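Local structure of Na-translocating NADH-quinone reductase subunit C NqrC (Shewanella oneidensis, 4XHF) at residues 132-140 with 230-240; 154-163 with 182-191. The protein binds flavin mononucleotide as the soluble part of subunit C of a membrane-bound reductase complex, in a fold of helices packed on an antiparallel sheet. All blocks are in the same frame, centred on the assembly; numbering follows the deposited sequence.

Overall arrangement
Following the chain from its N terminus, strand 129-139 of a curved antiparallel sheet comes first and supplies residues 132-140; the chain then forms strand 144-151, turns through residues 154-157 and enters strand 158-165. Interaction 2 closes the shorter loop, when residues 182-191, at the end of helix 179-182 and beyond, dock on that turn and strand. Interaction 1 closes the longer one, packing the end of helix 221-234 and the turn beyond it on residues 132-140, so the shorter loop lies wholly within the longer. One contact thus sets a helix end on the sheet and the other a loop. The two touch where Met231 meets Trp185 and Phe235 meets Leu190.

Interaction 1: residues 132-140 with 230-240; sequences VVVPFYGKG and AMEFWFGVEGF
Trp234 meets strand 132-139 with both a face and an edge of its indole: CA of Phe136 lies over one face, 4.1 Å from the centroid of the five-membered ring, as a CH-pi contact, with Pro135 O over the same face, while Phe233 CD2 lies near the rim of the opposite face. At the edge, Trp234 NE1 donates to Tyr137 O across 2.9 Å. The acceptor lies almost in the indole plane and offers a lone pair in the carbonyl plane, yet the bond is bent, with 133° at the hydrogen. The Tyr137 ring, folded back over its own backbone (chi1 65°), has Trp234 NE1 over one face, toward the rim; it leans obliquely on the indole, planes at 41°, brings CE1 within 3.4 Å of Trp234 CZ2, and also stacks on Tyr146. Phe240 takes Val134 CB over one face and Pro135 O at its edge, CE2 to O 3.3 Å.

The Phe136 ring has Ala230 CB at its edge and the thioether of Met231 placed obliquely to it, a Met-aromatic contact with SD 5.3 Å from the ring centroid. Gly138, with no side chain, comes within 4.6 Å of Ala230, CA to CA. With axes 7.4 Å apart, helix 230-234 lies across the strand, and Phe244 of the following helix touches both Val134 and Phe235. This is helix-on-sheet packing in the buried core of the FMN-binding fold, Gly138 about 13 Å from the bound FMN.

Interaction 2: residues 154-163 with 182-191; sequences DFNTIKGVVV and LSLWKGKQLF
Asn156 OD1 takes the backbone N of Phe191 at 2.7 Å, nearly straight, while the backbone O of Asn156 accepts Leu190 N at 3.0 Å. A chi1 of -171° swings the amide of Asn156 toward Phe191. Asn156 and Gln189 stack their amides, planes 20° apart, and one water joins Asn156 ND2, Gln189 OE1 and Phe191 O.

Next to them Thr157 and Gln189 form a single beta bridge. Thr157 OG1 accepts from Gln189 NE2, 3.1 Å away and within the Gln189 amide plane, and itself donates to the syn lone pair of Asp154 OD2 at 2.8 Å. Thr157 is thus a relay from the carboxylate to residues 182-191. Asp154 OD1 accepts from Asn156 N and Thr157 N, both on the same face of the carboxylate, an Asx turn extended to an Asx motif that shapes the loop.

Further along, Ile158 N donates to Lys188 O at 2.7 Å, nearly straight, and Gly187 N returns a bond to Ile158 O, so the type II turn 185-188 is tied to the strand's start. Alongside these bonds apolar groups meet: Ile158 CD1 at the edge of the Trp185 indole, Val161 CG2 3.5 Å from Trp185 CB, and Leu182 CD2 against Val161 and Val163. Lys186 runs beside Lys159, its CD against Lys159 O.

Polar grip and apolar packing divide the work: directional bonds fix how the 182-191 segment lies against residues 156-158, while Trp185 and Leu182 cover Val161 and Val163 of the strand.

Interaction 1: residues 132-140 with 230-240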
loop_
_atom_site.group_PDB
_atom_site.type_symbol
_atom_site.label_atom_id
_atom_site.label_comp_id
_atom_site.label_asym_id
_atom_site.label_seq_id
_atom_site.Cartn_x
_atom_site.Cartn_y
_atom_site.Cartn_z
ATOM N N VAL A 132 -10.109 -0.389 0.146
ATOM C CA VAL A 132 -9.368 0.793 -0.264
ATOM C C VAL A 132 -7.897 0.412 -0.350
ATOM O O VAL A 132 -7.306 -0.043 0.629
ATOM C CB VAL A 132 -9.562 1.973 0.711
ATOM C CG1 VAL A 132 -8.846 3.217 0.196
ATOM C CG2 VAL A 132 -11.044 2.265 0.909
ATOM N N VAL A 133 -7.322 0.570 -1.537
ATOM C CA VAL A 133 -5.923 0.242 -1.764
ATOM C C VAL A 133 -5.084 1.508 -1.659
ATOM O O VAL A 133 -5.350 2.495 -2.348
ATOM C CB VAL A 133 -5.710 -0.415 -3.140
ATOM C CG1 VAL A 133 -4.285 -0.930 -3.270
ATOM C CG2 VAL A 133 -6.710 -1.549 -3.350
ATOM N N VAL A 134 -4.076 1.471 -0.791
ATOM C CA VAL A 134 -3.197 2.617 -0.580
ATOM C C VAL A 134 -1.737 2.230 -0.797
ATOM O O VAL A 134 -1.340 1.102 -0.509
ATOM C CB VAL A 134 -3.356 3.204 0.839
ATOM C CG1 VAL A 134 -4.788 3.632 1.076
ATOM C CG2 VAL A 134 -2.920 2.199 1.902
ATOM N N PRO A 135 -0.930 3.169 -1.311
ATOM C CA PRO A 135 0.503 2.923 -1.472
ATOM C C PRO A 135 1.254 3.043 -0.154
ATOM O O PRO A 135 0.927 3.898 0.668
ATOM C CB PRO A 135 0.936 4.020 -2.445
ATOM C CG PRO A 135 -0.002 5.139 -2.163
ATOM C CD PRO A 135 -1.316 4.488 -1.839
ATOM N N PHE A 136 2.249 2.187 0.043
ATOM C CA PHE A 136 3.128 2.305 1.191
ATOM C C PHE A 136 4.539 1.985 0.742
ATOM O O PHE A 136 4.743 1.226 -0.206
ATOM C CB PHE A 136 2.694 1.370 2.322
ATOM C CG PHE A 136 3.101 -0.054 2.118
ATOM C CD1 PHE A 136 2.511 -0.819 1.130
ATOM C CD2 PHE A 136 4.073 -0.628 2.914
ATOM C CE1 PHE A 136 2.879 -2.131 0.940
ATOM C CE2 PHE A 136 4.448 -1.940 2.729
ATOM C CZ PHE A 136 3.849 -2.693 1.740
ATOM N N TYR A 137 5.512 2.587 1.410
ATOM C CA TYR A 137 6.905 2.282 1.141
ATOM C C TYR A 137 7.764 2.708 2.316
ATOM O O TYR A 137 7.355 3.531 3.133
ATOM C CB TYR A 137 7.378 2.960 -0.149
ATOM C CG TYR A 137 7.400 4.470 -0.101
ATOM C CD1 TYR A 137 6.243 5.207 -0.311
ATOM C CD2 TYR A 137 8.582 5.159 0.135
ATOM C CE1 TYR A 137 6.261 6.589 -0.274
ATOM C CE2 TYR A 137 8.609 6.540 0.172
ATOM C CZ TYR A 137 7.448 7.249 -0.034
ATOM O OH TYR A 137 7.475 8.625 0.004
ATOM N N GLY A 138 8.951 2.124 2.403
ATOM C CA GLY A 138 9.853 2.396 3.503
ATOM C C GLY A 138 11.168 1.678 3.302
ATOM O O GLY A 138 11.257 0.738 2.513
ATOM N N LYS A 139 12.197 2.123 4.011
ATOM C CA LYS A 139 13.507 1.507 3.896
ATOM C C LYS A 139 13.516 0.152 4.585
ATOM O O LYS A 139 13.098 0.027 5.737
ATOM C CB LYS A 139 14.587 2.406 4.498
ATOM C CG LYS A 139 16.004 1.939 4.206
ATOM C CD LYS A 139 16.995 2.493 5.213
ATOM C CE LYS A 139 18.415 2.072 4.875
ATOM N NZ LYS A 139 18.888 2.673 3.599
ATOM N N GLY A 140 13.984 -0.865 3.868
ATOM C CA GLY A 140 14.217 -2.168 4.458
ATOM C C GLY A 140 15.523 -2.152 5.224
ATOM O O GLY A 140 15.692 -1.372 6.163
ATOM N N ALA A 230 7.233 0.290 7.685
ATOM C CA ALA A 230 6.643 0.986 6.550
ATOM C C ALA A 230 5.140 1.125 6.745
ATOM O O ALA A 230 4.578 2.202 6.560
ATOM C CB ALA A 230 6.947 0.251 5.258
ATOM N N MET A 231 4.495 0.030 7.128
ATOM C CA MET A 231 3.062 0.051 7.382
ATOM C C MET A 231 2.739 0.859 8.634
ATOM O O MET A 231 1.719 1.543 8.686
ATOM C CB MET A 231 2.521 -1.371 7.516
ATOM C CG MET A 231 2.448 -2.114 6.197
ATOM S SD MET A 231 1.804 -3.781 6.395
ATOM C CE MET A 231 2.118 -4.460 4.769
ATOM N N GLU A 232 3.613 0.790 9.635
ATOM C CA GLU A 232 3.406 1.528 10.875
ATOM C C GLU A 232 3.324 3.030 10.617
ATOM O O GLU A 232 2.532 3.734 11.246
ATOM C CB GLU A 232 4.523 1.238 11.872
ATOM C CG GLU A 232 4.343 1.957 13.196
ATOM C CD GLU A 232 5.467 1.682 14.167
ATOM O OE1 GLU A 232 6.380 0.911 13.811
ATOM O OE2 GLU A 232 5.442 2.244 15.282
ATOM N N PHE A 233 4.154 3.518 9.700
ATOM C CA PHE A 233 4.153 4.935 9.357
ATOM C C PHE A 233 2.946 5.316 8.515
ATOM O O PHE A 233 2.265 6.299 8.799
ATOM C CB PHE A 233 5.419 5.321 8.593
ATOM C CG PHE A 233 5.403 6.741 8.097
ATOM C CD1 PHE A 233 5.763 7.782 8.937
ATOM C CD2 PHE A 233 4.999 7.039 6.805
ATOM C CE1 PHE A 233 5.736 9.090 8.494
ATOM C CE2 PHE A 233 4.969 8.347 6.358
ATOM C CZ PHE A 233 5.339 9.373 7.203
ATOM N N TRP A 234 2.694 4.541 7.467
ATOM C CA TRP A 234 1.697 4.916 6.475
ATOM C C TRP A 234 0.272 4.678 6.947
ATOM O O TRP A 234 -0.669 5.225 6.377
ATOM C CB TRP A 234 1.962 4.174 5.169
ATOM C CG TRP A 234 3.046 4.841 4.394
ATOM C CD1 TRP A 234 4.321 4.397 4.207
ATOM C CD2 TRP A 234 2.957 6.104 3.729
ATOM N NE1 TRP A 234 5.030 5.301 3.453
ATOM C CE2 TRP A 234 4.214 6.358 3.148
ATOM C CE3 TRP A 234 1.934 7.043 3.565
ATOM C CZ2 TRP A 234 4.474 7.512 2.413
ATOM C CZ3 TRP A 234 2.193 8.184 2.834
ATOM C CH2 TRP A 234 3.453 8.410 2.268
ATOM N N PHE A 235 0.113 3.874 7.993
ATOM C CA PHE A 235 -1.178 3.745 8.661
ATOM C C PHE A 235 -1.173 4.530 9.973
ATOM O O PHE A 235 -2.096 4.421 10.783
ATOM C CB PHE A 235 -1.515 2.273 8.901
ATOM C CG PHE A 235 -1.858 1.531 7.645
ATOM C CD1 PHE A 235 -3.088 1.712 7.033
ATOM C CD2 PHE A 235 -0.947 0.667 7.067
ATOM C CE1 PHE A 235 -3.404 1.036 5.873
ATOM C CE2 PHE A 235 -1.257 -0.010 5.907
ATOM C CZ PHE A 235 -2.486 0.173 5.309
ATOM N N GLY A 236 -0.129 5.335 10.162
ATOM C CA GLY A 236 0.013 6.157 11.348
ATOM C C GLY A 236 -0.500 7.565 11.126
ATOM O O GLY A 236 -1.065 7.871 10.076
ATOM N N VAL A 237 -0.280 8.430 12.111
ATOM C CA VAL A 237 -0.853 9.771 12.108
ATOM C C VAL A 237 -0.322 10.635 10.968
ATOM O O VAL A 237 -0.997 11.563 10.525
ATOM C CB VAL A 237 -0.588 10.483 13.449
ATOM C CG1 VAL A 237 -1.187 9.679 14.595
ATOM C CG2 VAL A 237 0.902 10.687 13.673
ATOM N N GLU A 238 0.883 10.330 10.494
ATOM C CA GLU A 238 1.471 11.066 9.378
ATOM C C GLU A 238 1.207 10.352 8.050
ATOM O O GLU A 238 1.729 10.752 7.010
ATOM C CB GLU A 238 2.978 11.258 9.594
ATOM C CG GLU A 238 3.317 11.970 10.904
ATOM C CD GLU A 238 4.748 12.477 10.965
ATOM O OE1 GLU A 238 5.039 13.522 10.346
ATOM O OE2 GLU A 238 5.578 11.838 11.643
ATOM N N GLY A 239 0.379 9.310 8.097
ATOM C CA GLY A 239 0.037 8.533 6.919
ATOM C C GLY A 239 -1.407 8.723 6.503
ATOM O O GLY A 239 -1.855 9.849 6.296
ATOM N N PHE A 240 -2.137 7.618 6.390
ATOM C CA PHE A 240 -3.501 7.644 5.872
ATOM C C PHE A 240 -4.565 7.667 6.966
ATOM O O PHE A 240 -5.747 7.485 6.682
ATOM C CB PHE A 240 -3.732 6.434 4.964
ATOM C CG PHE A 240 -2.996 6.508 3.659
ATOM C CD1 PHE A 240 -3.431 7.353 2.652
ATOM C CD2 PHE A 240 -1.869 5.736 3.440
ATOM C CE1 PHE A 240 -2.754 7.426 1.451
ATOM C CE2 PHE A 240 -1.189 5.804 2.242
ATOM C CZ PHE A 240 -1.632 6.651 1.245
#

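Interaction 2: residues 154-163 with 182-191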
loop_
_atom_site.group_PDB
_atom_site.type_symbol
_atom_site.label_atom_id
_atom_site.label_comp_id
_atom_site.label_asym_id
_atom_site.label_seq_id
_atom_site.Cartn_x
_atom_site.Cartn_y
_atom_site.Cartn_z
ATOM N N ASP A 154 -13.615 -1.646 7.158
ATOM C CA ASP A 154 -13.402 -1.366 8.577
ATOM C C ASP A 154 -12.067 -0.643 8.758
ATOM O O ASP A 154 -11.758 -0.144 9.841
ATOM C CB ASP A 154 -13.447 -2.653 9.421
ATOM C CG ASP A 154 -12.363 -3.660 9.050
ATOM O OD1 ASP A 154 -11.444 -3.326 8.273
ATOM O OD2 ASP A 154 -12.430 -4.803 9.556
ATOM N N PHE A 155 -11.287 -0.602 7.679
ATOM C CA PHE A 155 -10.002 0.091 7.651
ATOM C C PHE A 155 -9.055 -0.487 8.697
ATOM O O PHE A 155 -8.301 0.237 9.351
ATOM C CB PHE A 155 -10.208 1.592 7.859
ATOM C CG PHE A 155 -11.135 2.212 6.852
ATOM C CD1 PHE A 155 -10.958 1.982 5.498
ATOM C CD2 PHE A 155 -12.195 3.001 7.260
ATOM C CE1 PHE A 155 -11.812 2.542 4.569
ATOM C CE2 PHE A 155 -13.053 3.563 6.334
ATOM C CZ PHE A 155 -12.862 3.331 4.987
ATOM N N ASN A 156 -9.104 -1.807 8.833
ATOM C CA ASN A 156 -8.275 -2.530 9.787
ATOM C C ASN A 156 -7.849 -3.875 9.207
ATOM O O ASN A 156 -6.665 -4.209 9.186
ATOM C CB ASN A 156 -9.031 -2.730 11.102
ATOM C CG ASN A 156 -8.151 -3.274 12.208
ATOM O OD1 ASN A 156 -6.925 -3.236 12.120
ATOM N ND2 ASN A 156 -8.778 -3.775 13.265
ATOM N N THR A 157 -8.825 -4.637 8.720
ATOM C CA THR A 157 -8.562 -5.950 8.142
ATOM C C THR A 157 -7.907 -5.813 6.769
ATOM O O THR A 157 -8.418 -5.120 5.890
ATOM C CB THR A 157 -9.860 -6.776 8.016
ATOM O OG1 THR A 157 -10.496 -6.871 9.296
ATOM C CG2 THR A 157 -9.569 -8.180 7.499
ATOM N N ILE A 158 -6.771 -6.479 6.598
ATOM C CA ILE A 158 -6.034 -6.438 5.343
ATOM C C ILE A 158 -6.666 -7.364 4.302
ATOM O O ILE A 158 -6.892 -8.545 4.564
ATOM C CB ILE A 158 -4.562 -6.830 5.560
ATOM C CG1 ILE A 158 -3.907 -5.864 6.552
ATOM C CG2 ILE A 158 -3.802 -6.828 4.237
ATOM C CD1 ILE A 158 -2.541 -6.300 7.026
ATOM N N LYS A 159 -6.940 -6.814 3.120
ATOM C CA LYS A 159 -7.526 -7.573 2.016
ATOM C C LYS A 159 -6.440 -8.116 1.088
ATOM O O LYS A 159 -6.687 -9.015 0.286
ATOM C CB LYS A 159 -8.500 -6.693 1.224
ATOM C CG LYS A 159 -9.421 -7.449 0.271
ATOM C CD LYS A 159 -10.546 -8.154 1.016
ATOM C CE LYS A 159 -11.517 -8.827 0.060
ATOM N NZ LYS A 159 -12.176 -7.843 -0.839
ATOM N N GLY A 160 -5.238 -7.561 1.194
ATOM C CA GLY A 160 -4.118 -8.026 0.398
ATOM C C GLY A 160 -2.945 -7.068 0.407
ATOM O O GLY A 160 -3.119 -5.851 0.485
ATOM N N VAL A 161 -1.744 -7.634 0.336
ATOM C CA VAL A 161 -0.516 -6.856 0.261
ATOM C C VAL A 161 0.255 -7.229 -0.998
ATOM O O VAL A 161 0.421 -8.410 -1.306
ATOM C CB VAL A 161 0.369 -7.084 1.496
ATOM C CG1 VAL A 161 1.690 -6.333 1.365
ATOM C CG2 VAL A 161 -0.365 -6.653 2.752
ATOM N N VAL A 162 0.719 -6.213 -1.719
ATOM C CA VAL A 162 1.498 -6.406 -2.934
ATOM C C VAL A 162 2.748 -5.541 -2.883
ATOM O O VAL A 162 2.654 -4.317 -2.852
ATOM C CB VAL A 162 0.683 -6.050 -4.199
ATOM C CG1 VAL A 162 1.538 -6.184 -5.454
ATOM C CG2 VAL A 162 -0.548 -6.932 -4.312
ATOM N N VAL A 163 3.913 -6.180 -2.869
ATOM C CA VAL A 163 5.186 -5.474 -2.978
ATOM C C VAL A 163 5.712 -5.687 -4.392
ATOM O O VAL A 163 5.753 -6.818 -4.875
ATOM C CB VAL A 163 6.211 -5.967 -1.929
ATOM C CG1 VAL A 163 7.576 -5.320 -2.136
ATOM C CG2 VAL A 163 5.706 -5.682 -0.523
ATOM N N LEU A 182 3.493 -12.892 0.735
ATOM C CA LEU A 182 2.542 -11.788 0.716
ATOM C C LEU A 182 1.130 -12.254 1.064
ATOM O O LEU A 182 0.342 -11.499 1.631
ATOM C CB LEU A 182 2.545 -11.112 -0.657
ATOM C CG LEU A 182 3.805 -10.326 -1.024
ATOM C CD1 LEU A 182 3.839 -10.058 -2.516
ATOM C CD2 LEU A 182 3.859 -9.022 -0.248
ATOM N N SER A 183 0.815 -13.498 0.721
ATOM C CA SER A 183 -0.517 -14.044 0.958
ATOM C C SER A 183 -0.800 -14.211 2.447
ATOM O O SER A 183 -1.956 -14.317 2.860
ATOM C CB SER A 183 -0.674 -15.388 0.251
ATOM O OG SER A 183 0.158 -16.371 0.841
ATOM N N LEU A 184 0.261 -14.243 3.247
ATOM C CA LEU A 184 0.134 -14.409 4.691
ATOM C C LEU A 184 -0.557 -13.218 5.348
ATOM O O LEU A 184 -1.138 -13.347 6.425
ATOM C CB LEU A 184 1.512 -14.606 5.324
ATOM C CG LEU A 184 2.354 -15.781 4.828
ATOM C CD1 LEU A 184 3.704 -15.769 5.521
ATOM C CD2 LEU A 184 1.646 -17.104 5.058
ATOM N N TRP A 185 -0.480 -12.058 4.705
ATOM C CA TRP A 185 -1.034 -10.832 5.270
ATOM C C TRP A 185 -2.557 -10.798 5.182
ATOM O O TRP A 185 -3.209 -10.086 5.946
ATOM C CB TRP A 185 -0.451 -9.611 4.557
ATOM C CG TRP A 185 1.024 -9.424 4.776
ATOM C CD1 TRP A 185 2.038 -10.052 4.114
ATOM C CD2 TRP A 185 1.647 -8.540 5.716
ATOM N NE1 TRP A 185 3.253 -9.619 4.587
ATOM C CE2 TRP A 185 3.040 -8.689 5.570
ATOM C CE3 TRP A 185 1.161 -7.638 6.666
ATOM C CZ2 TRP A 185 3.951 -7.972 6.340
ATOM C CZ3 TRP A 185 2.067 -6.928 7.428
ATOM C CH2 TRP A 185 3.446 -7.099 7.262
ATOM N N LYS A 186 -3.115 -11.561 4.247
ATOM C CA LYS A 186 -4.558 -11.578 4.032
ATOM C C LYS A 186 -5.301 -11.967 5.308
ATOM O O LYS A 186 -5.052 -13.025 5.885
ATOM C CB LYS A 186 -4.912 -12.544 2.893
ATOM C CG LYS A 186 -6.408 -12.717 2.625
ATOM C CD LYS A 186 -7.034 -11.444 2.091
ATOM C CE LYS A 186 -8.532 -11.598 1.870
ATOM N NZ LYS A 186 -8.841 -12.541 0.760
ATOM N N GLY A 187 -6.201 -11.093 5.750
ATOM C CA GLY A 187 -7.044 -11.370 6.901
ATOM C C GLY A 187 -6.501 -10.802 8.198
ATOM O O GLY A 187 -7.214 -10.732 9.199
ATOM N N LYS A 188 -5.236 -10.397 8.183
ATOM C CA LYS A 188 -4.612 -9.812 9.362
ATOM C C LYS A 188 -5.171 -8.415 9.611
ATOM O O LYS A 188 -5.748 -7.806 8.711
ATOM C CB LYS A 188 -3.094 -9.758 9.191
ATOM C CG LYS A 188 -2.444 -11.117 8.964
ATOM C CD LYS A 188 -2.576 -12.015 10.181
ATOM C CE LYS A 188 -2.002 -13.394 9.916
ATOM N NZ LYS A 188 -1.909 -14.203 11.162
ATOM N N GLN A 189 -4.993 -7.914 10.832
ATOM C CA GLN A 189 -5.531 -6.610 11.216
ATOM C C GLN A 189 -4.441 -5.655 11.699
ATOM O O GLN A 189 -3.607 -6.012 12.530
ATOM C CB GLN A 189 -6.599 -6.783 12.296
ATOM C CG GLN A 189 -7.886 -7.392 11.768
ATOM C CD GLN A 189 -8.989 -7.414 12.803
ATOM O OE1 GLN A 189 -8.731 -7.561 13.999
ATOM N NE2 GLN A 189 -10.228 -7.261 12.350
ATOM N N LEU A 190 -4.470 -4.435 11.170
ATOM C CA LEU A 190 -3.439 -3.439 11.442
ATOM C C LEU A 190 -3.448 -2.938 12.882
ATOM O O LEU A 190 -2.387 -2.756 13.480
ATOM C CB LEU A 190 -3.598 -2.251 10.491
ATOM C CG LEU A 190 -3.297 -2.533 9.018
ATOM C CD1 LEU A 190 -3.940 -1.478 8.147
ATOM C CD2 LEU A 190 -1.798 -2.577 8.770
ATOM N N PHE A 191 -4.641 -2.721 13.432
ATOM C CA PHE A 191 -4.791 -2.061 14.729
ATOM C C PHE A 191 -5.450 -2.938 15.785
ATOM O O PHE A 191 -6.195 -3.863 15.460
ATOM C CB PHE A 191 -5.618 -0.786 14.570
ATOM C CG PHE A 191 -5.140 0.111 13.471
ATOM C CD1 PHE A 191 -4.090 0.987 13.683
ATOM C CD2 PHE A 191 -5.747 0.086 12.229
ATOM C CE1 PHE A 191 -3.652 1.816 12.672
ATOM C CE2 PHE A 191 -5.314 0.912 11.215
ATOM C CZ PHE A 191 -4.266 1.778 11.438
HETATM O O HOH W 1 -8.587 -5.282 15.870
#